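DltD domain-containing protein (Beauveria bassiana, PDB 7D78) probably acts as an alpha/beta-hydrolase-type thioesterase that cyclises polyketide chains into medium-ring lactones. Local coordinates at residues A[59-64]-A[232-237]; A[189-194]-A[199-204]. One frame throughout, in Å; residues are numbered along the deposited sequence.

Contact 1. Residues A[59-64]-A[232-237]; sequences GFNCVK and NKIALQ
Asn61 meets Lys233 and Ile234 through both its amide and its carbon frame. CG lies anti to the backbone N (chi1 -150°), which lays the amide against the Ile234 methyl CG2, with Asn61 CG 3.5 Å from that carbon. Asn61 ND2 donates to Lys233 O at 3.0 Å; the bond is bent (132° at the hydrogen), and the donor stands above the carbonyl plane. Its OD1 is taken by Asn99 ND2, so both ends of the amide are engaged and its rotation is fixed. Beyond this, Ile234 CD1 comes up to the edge of the Phe60 ring, 4.0 Å from CZ, completing the close-packed, buried part. The other flank is looser and wetter: a water accepts from Asn61 ND2 at 3.0 Å and donates to Asn232 OD1 at 2.8 Å, and Asn232 and Lys233 are partly exposed. With a leucine in place of Asn61, Lys233 O, Asn99 and the bridging water would probably each be left without their mate here. Gly59 to Cys62 form a type II beta turn, closed by Cys62 N to Gly59 O at 3.0 Å. It follows strand 51-57 of the central sheet, and Phe60 N hydrogen-bonds a glycerol, probably from the crystallisation liquor, while its ring meets Phe135 edge-to-face, consistent with the oxyanion-hole loop of an alpha/beta hydrolase, which follows the corresponding strand.

Contact 2. Residues A[189-194]-A[199-204]; sequences FMLPPF and ENPIGM
Asn200 and Pro193 bring together two pieces of the insertion between strands 150-156 and 259-264, the place where many alpha/beta hydrolases carry a cap or lid. Asn200 also opens a type I beta turn that ends at Gly203, and its side chain serves both the turn and the neighbouring segment. Starting at the root, Asn200 CB lies 3.2 Å from Pro193 O. Next, CG is placed between the backbone N and the carbonyl carbon (chi1 54°), which turns the amide back over its own turn. From there the two branches part. OD1 accepts Met204 N at 3.0 Å, in the carbonyl plane and on a lone pair, with a near-straight 161° at the hydrogen; Gly203 N adds a weaker, bent bond to the same oxygen. ND2 gives Met204 O a straighter bond, 3.2 Å long and close to the amide plane, and makes a weak one to Pro193 O. The amide is thus gripped at both ends by Met204, so its rotation is set. Alongside it lies the Phe194 ring, whose CE2 is 3.7 Å from Asn200 ND2, with ring and amide planes 68° apart. Gly203 has positive phi, and a side chain there would press against the preceding carbonyl oxygen. Away from the amide, a water donates to both Pro192 O and Glu199 O. The apolar end of the contact rests on one methyl: Leu191 CD1 reaches the Pro201 ring, 3.6 Å from CD.

Overall arrangement
From the N terminus the chain runs through strands 28-33 and 39-45, then strand 51-57 of the main sheet, and enters 59-64, whose partner, 232-237, comes much later in the chain, so contact 1 closes a long loop with 167 residues between its segments. Contact 2 is nested inside it and closes a short one, with only four residues between 189-194 and 199-204. The two are joined by the small antiparallel pair of strands 190-191 and 234-235, where Ile234 N lies 2.8 Å from Leu191 O, a probable hydrogen bond. Their centres are about 10 Å apart. Together they tie the turn after strand 51-57 to the inserted region that precedes strand 259-264.

Contact 1. Residues A[59-64]-A[232-237]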
loop_
_atom_site.group_PDB
_atom_site.type_symbol
_atom_site.label_atom_id
_atom_site.label_comp_id
_atom_site.label_asym_id
_atom_site.label_seq_id
_atom_site.Cartn_x
_atom_site.Cartn_y
_atom_site.Cartn_z
ATOM N N GLY A 59 -1.145 5.888 18.246
ATOM C CA GLY A 59 -0.354 4.728 17.892
ATOM C C GLY A 59 -1.189 3.520 17.493
ATOM O O GLY A 59 -2.406 3.581 17.310
ATOM N N PHE A 60 -0.493 2.391 17.372
ATOM C CA PHE A 60 -1.007 1.164 16.772
ATOM C C PHE A 60 -2.198 0.614 17.546
ATOM O O PHE A 60 -2.049 0.163 18.684
ATOM C CB PHE A 60 0.129 0.140 16.698
ATOM C CG PHE A 60 -0.206 -1.117 15.931
ATOM C CD1 PHE A 60 -0.214 -1.122 14.537
ATOM C CD2 PHE A 60 -0.439 -2.302 16.600
ATOM C CE1 PHE A 60 -0.478 -2.289 13.829
ATOM C CE2 PHE A 60 -0.703 -3.475 15.900
ATOM C CZ PHE A 60 -0.724 -3.466 14.516
ATOM N N ASN A 61 -3.387 0.660 16.948
ATOM C CA ASN A 61 -4.636 0.192 17.557
ATOM C C ASN A 61 -5.035 1.002 18.784
ATOM O O ASN A 61 -5.923 0.574 19.532
ATOM C CB ASN A 61 -4.577 -1.299 17.942
ATOM C CG ASN A 61 -5.946 -1.968 17.879
ATOM O OD1 ASN A 61 -6.763 -1.641 17.010
ATOM N ND2 ASN A 61 -6.211 -2.896 18.800
ATOM N N CYS A 62 -4.415 2.156 19.020
ATOM C CA CYS A 62 -4.740 2.972 20.182
ATOM C C CYS A 62 -5.924 3.882 19.897
ATOM O O CYS A 62 -6.182 4.257 18.746
ATOM C CB CYS A 62 -3.535 3.810 20.610
ATOM S SG CYS A 62 -2.144 2.762 21.079
ATOM N N VAL A 63 -6.639 4.243 20.966
ATOM C CA VAL A 63 -7.769 5.152 20.864
ATOM C C VAL A 63 -7.331 6.530 21.346
ATOM O O VAL A 63 -6.341 6.689 22.070
ATOM C CB VAL A 63 -9.021 4.647 21.634
ATOM C CG1 VAL A 63 -9.556 3.360 20.991
ATOM C CG2 VAL A 63 -8.734 4.432 23.123
ATOM N N LYS A 64 -8.087 7.547 20.923
ATOM C CA LYS A 64 -7.707 8.936 21.156
ATOM C C LYS A 64 -7.635 9.278 22.641
ATOM O O LYS A 64 -6.939 10.231 23.008
ATOM C CB LYS A 64 -8.704 9.862 20.442
ATOM C CG LYS A 64 -10.176 9.629 20.866
ATOM C CD LYS A 64 -11.154 10.207 19.849
ATOM C CE LYS A 64 -12.607 10.076 20.330
ATOM N NZ LYS A 64 -12.914 8.656 20.686
ATOM N N ASN A 232 -8.995 -4.615 22.496
ATOM C CA ASN A 232 -7.613 -5.102 22.537
ATOM C C ASN A 232 -7.435 -6.281 21.573
ATOM O O ASN A 232 -7.049 -7.392 21.937
ATOM C CB ASN A 232 -7.219 -5.468 23.963
ATOM C CG ASN A 232 -5.753 -5.840 24.088
ATOM O OD1 ASN A 232 -4.924 -5.435 23.275
ATOM N ND2 ASN A 232 -5.425 -6.613 25.116
ATOM N N LYS A 233 -7.737 -6.009 20.306
ATOM C CA LYS A 233 -7.640 -7.022 19.266
ATOM C C LYS A 233 -7.422 -6.318 17.939
ATOM O O LYS A 233 -7.848 -5.176 17.765
ATOM C CB LYS A 233 -8.905 -7.896 19.197
ATOM C CG LYS A 233 -10.202 -7.104 18.938
ATOM C CD LYS A 233 -11.438 -8.022 18.827
ATOM C CE LYS A 233 -12.701 -7.209 18.490
ATOM N NZ LYS A 233 -13.924 -8.062 18.312
ATOM N N ILE A 234 -6.735 -7.004 17.010
ATOM C CA ILE A 234 -6.610 -6.528 15.636
ATOM C C ILE A 234 -6.990 -7.655 14.688
ATOM O O ILE A 234 -6.912 -8.840 15.025
ATOM C CB ILE A 234 -5.185 -6.024 15.301
ATOM C CG1 ILE A 234 -4.152 -7.150 15.535
ATOM C CG2 ILE A 234 -4.858 -4.767 16.100
ATOM C CD1 ILE A 234 -2.767 -6.864 14.955
ATOM N N ALA A 235 -7.391 -7.272 13.479
ATOM C CA ALA A 235 -7.515 -8.245 12.402
ATOM C C ALA A 235 -6.131 -8.730 11.989
ATOM O O ALA A 235 -5.221 -7.921 11.779
ATOM C CB ALA A 235 -8.230 -7.627 11.200
ATOM N N LEU A 236 -5.969 -10.052 11.866
ATOM C CA LEU A 236 -4.709 -10.597 11.363
ATOM C C LEU A 236 -4.301 -9.968 10.030
ATOM O O LEU A 236 -3.102 -9.782 9.770
ATOM C CB LEU A 236 -4.816 -12.123 11.216
ATOM C CG LEU A 236 -3.518 -12.868 10.873
ATOM C CD1 LEU A 236 -2.669 -13.151 12.147
ATOM C CD2 LEU A 236 -3.838 -14.163 10.140
ATOM N N GLN A 237 -5.274 -9.615 9.181
ATOM C CA GLN A 237 -4.939 -9.054 7.872
ATOM C C GLN A 237 -4.171 -7.743 7.973
ATOM O O GLN A 237 -3.592 -7.305 6.971
ATOM C CB GLN A 237 -6.204 -8.848 7.036
ATOM C CG GLN A 237 -6.810 -10.157 6.514
ATOM C CD GLN A 237 -5.813 -10.993 5.703
ATOM O OE1 GLN A 237 -5.009 -10.454 4.942
ATOM N NE2 GLN A 237 -5.874 -12.318 5.867
HETATM O O HOH W 1 -4.720 -3.418 21.381
#

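Contact 2. Residues A[189-194]-A[199-204]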
loop_
_atom_site.group_PDB
_atom_site.type_symbol
_atom_site.label_atom_id
_atom_site.label_comp_id
_atom_site.label_asym_id
_atom_site.label_seq_id
_atom_site.Cartn_x
_atom_site.Cartn_y
_atom_site.Cartn_z
ATOM N N PHE A 189 -9.980 -13.404 11.022
ATOM C CA PHE A 189 -9.361 -13.844 12.262
ATOM C C PHE A 189 -8.853 -12.634 13.048
ATOM O O PHE A 189 -8.225 -11.730 12.484
ATOM C CB PHE A 189 -8.226 -14.823 11.959
ATOM C CG PHE A 189 -7.550 -15.375 13.187
ATOM C CD1 PHE A 189 -8.184 -16.311 13.983
ATOM C CD2 PHE A 189 -6.275 -14.957 13.539
ATOM C CE1 PHE A 189 -7.558 -16.825 15.108
ATOM C CE2 PHE A 189 -5.645 -15.464 14.670
ATOM C CZ PHE A 189 -6.291 -16.400 15.452
ATOM N N MET A 190 -9.148 -12.609 14.349
ATOM C CA MET A 190 -8.718 -11.556 15.257
ATOM C C MET A 190 -7.749 -12.109 16.296
ATOM O O MET A 190 -7.819 -13.279 16.679
ATOM C CB MET A 190 -9.909 -10.914 15.977
ATOM C CG MET A 190 -11.040 -10.499 15.074
ATOM S SD MET A 190 -10.550 -9.117 14.036
ATOM C CE MET A 190 -10.554 -7.758 15.200
ATOM N N LEU A 191 -6.853 -11.247 16.772
ATOM C CA LEU A 191 -5.927 -11.637 17.828
ATOM C C LEU A 191 -5.496 -10.389 18.578
ATOM O O LEU A 191 -5.507 -9.294 18.002
ATOM C CB LEU A 191 -4.705 -12.368 17.253
ATOM C CG LEU A 191 -3.656 -11.539 16.479
ATOM C CD1 LEU A 191 -2.415 -12.373 16.264
ATOM C CD2 LEU A 191 -4.179 -11.052 15.129
ATOM N N PRO A 192 -5.109 -10.511 19.846
ATOM C CA PRO A 192 -4.467 -9.389 20.532
ATOM C C PRO A 192 -3.169 -9.035 19.833
ATOM O O PRO A 192 -2.424 -9.935 19.423
ATOM C CB PRO A 192 -4.198 -9.930 21.952
ATOM C CG PRO A 192 -4.963 -11.203 22.057
ATOM C CD PRO A 192 -5.087 -11.738 20.664
ATOM N N PRO A 193 -2.872 -7.743 19.657
ATOM C CA PRO A 193 -1.598 -7.364 19.021
ATOM C C PRO A 193 -0.375 -7.839 19.789
ATOM O O PRO A 193 0.717 -7.909 19.206
ATOM C CB PRO A 193 -1.647 -5.828 18.980
ATOM C CG PRO A 193 -3.009 -5.428 19.437
ATOM C CD PRO A 193 -3.687 -6.583 20.065
ATOM N N PHE A 194 -0.517 -8.122 21.088
ATOM C CA PHE A 194 0.561 -8.651 21.916
ATOM C C PHE A 194 -0.036 -9.666 22.882
ATOM O O PHE A 194 -0.953 -9.330 23.638
ATOM C CB PHE A 194 1.277 -7.531 22.688
ATOM C CG PHE A 194 1.772 -6.407 21.810
ATOM C CD1 PHE A 194 0.964 -5.323 21.534
ATOM C CD2 PHE A 194 3.050 -6.441 21.264
ATOM C CE1 PHE A 194 1.406 -4.289 20.722
ATOM C CE2 PHE A 194 3.498 -5.410 20.449
ATOM C CZ PHE A 194 2.670 -4.331 20.184
ATOM N N GLU A 199 4.378 -11.390 22.544
ATOM C CA GLU A 199 4.727 -11.771 21.185
ATOM C C GLU A 199 3.542 -11.589 20.252
ATOM O O GLU A 199 2.391 -11.472 20.674
ATOM C CB GLU A 199 5.213 -13.225 21.137
ATOM C CG GLU A 199 6.496 -13.471 21.911
ATOM C CD GLU A 199 6.990 -14.906 21.787
ATOM O OE1 GLU A 199 6.168 -15.838 21.904
ATOM O OE2 GLU A 199 8.201 -15.100 21.560
ATOM N N ASN A 200 3.847 -11.611 18.961
ATOM C CA ASN A 200 2.828 -11.588 17.924
ATOM C C ASN A 200 3.409 -12.273 16.697
ATOM O O ASN A 200 4.624 -12.505 16.624
ATOM C CB ASN A 200 2.377 -10.150 17.620
ATOM C CG ASN A 200 3.531 -9.238 17.285
ATOM O OD1 ASN A 200 4.212 -9.433 16.280
ATOM N ND2 ASN A 200 3.755 -8.226 18.121
ATOM N N PRO A 201 2.564 -12.629 15.716
ATOM C CA PRO A 201 3.029 -13.521 14.640
ATOM C C PRO A 201 4.134 -12.963 13.764
ATOM O O PRO A 201 4.879 -13.755 13.169
ATOM C CB PRO A 201 1.753 -13.773 13.825
ATOM C CG PRO A 201 0.666 -13.662 14.827
ATOM C CD PRO A 201 1.094 -12.511 15.710
ATOM N N ILE A 202 4.256 -11.641 13.614
ATOM C CA ILE A 202 5.289 -11.114 12.717
ATOM C C ILE A 202 6.512 -10.608 13.470
ATOM O O ILE A 202 7.527 -10.279 12.832
ATOM C CB ILE A 202 4.740 -10.002 11.793
ATOM C CG1 ILE A 202 4.365 -8.754 12.585
ATOM C CG2 ILE A 202 3.528 -10.502 10.989
ATOM C CD1 ILE A 202 3.966 -7.558 11.682
ATOM N N GLY A 203 6.454 -10.541 14.797
ATOM C CA GLY A 203 7.586 -10.069 15.577
ATOM C C GLY A 203 7.728 -8.564 15.675
ATOM O O GLY A 203 8.853 -8.064 15.784
ATOM N N MET A 204 6.624 -7.816 15.668
ATOM C CA MET A 204 6.723 -6.362 15.617
ATOM C C MET A 204 6.799 -5.766 17.017
ATOM O O MET A 204 6.325 -6.356 17.992
ATOM C CB MET A 204 5.529 -5.756 14.867
ATOM C CG MET A 204 4.171 -6.020 15.512
ATOM S SD MET A 204 2.793 -5.084 14.756
ATOM C CE MET A 204 3.054 -3.477 15.502
HETATM O O HOH W 2 -0.177 -11.828 19.363
#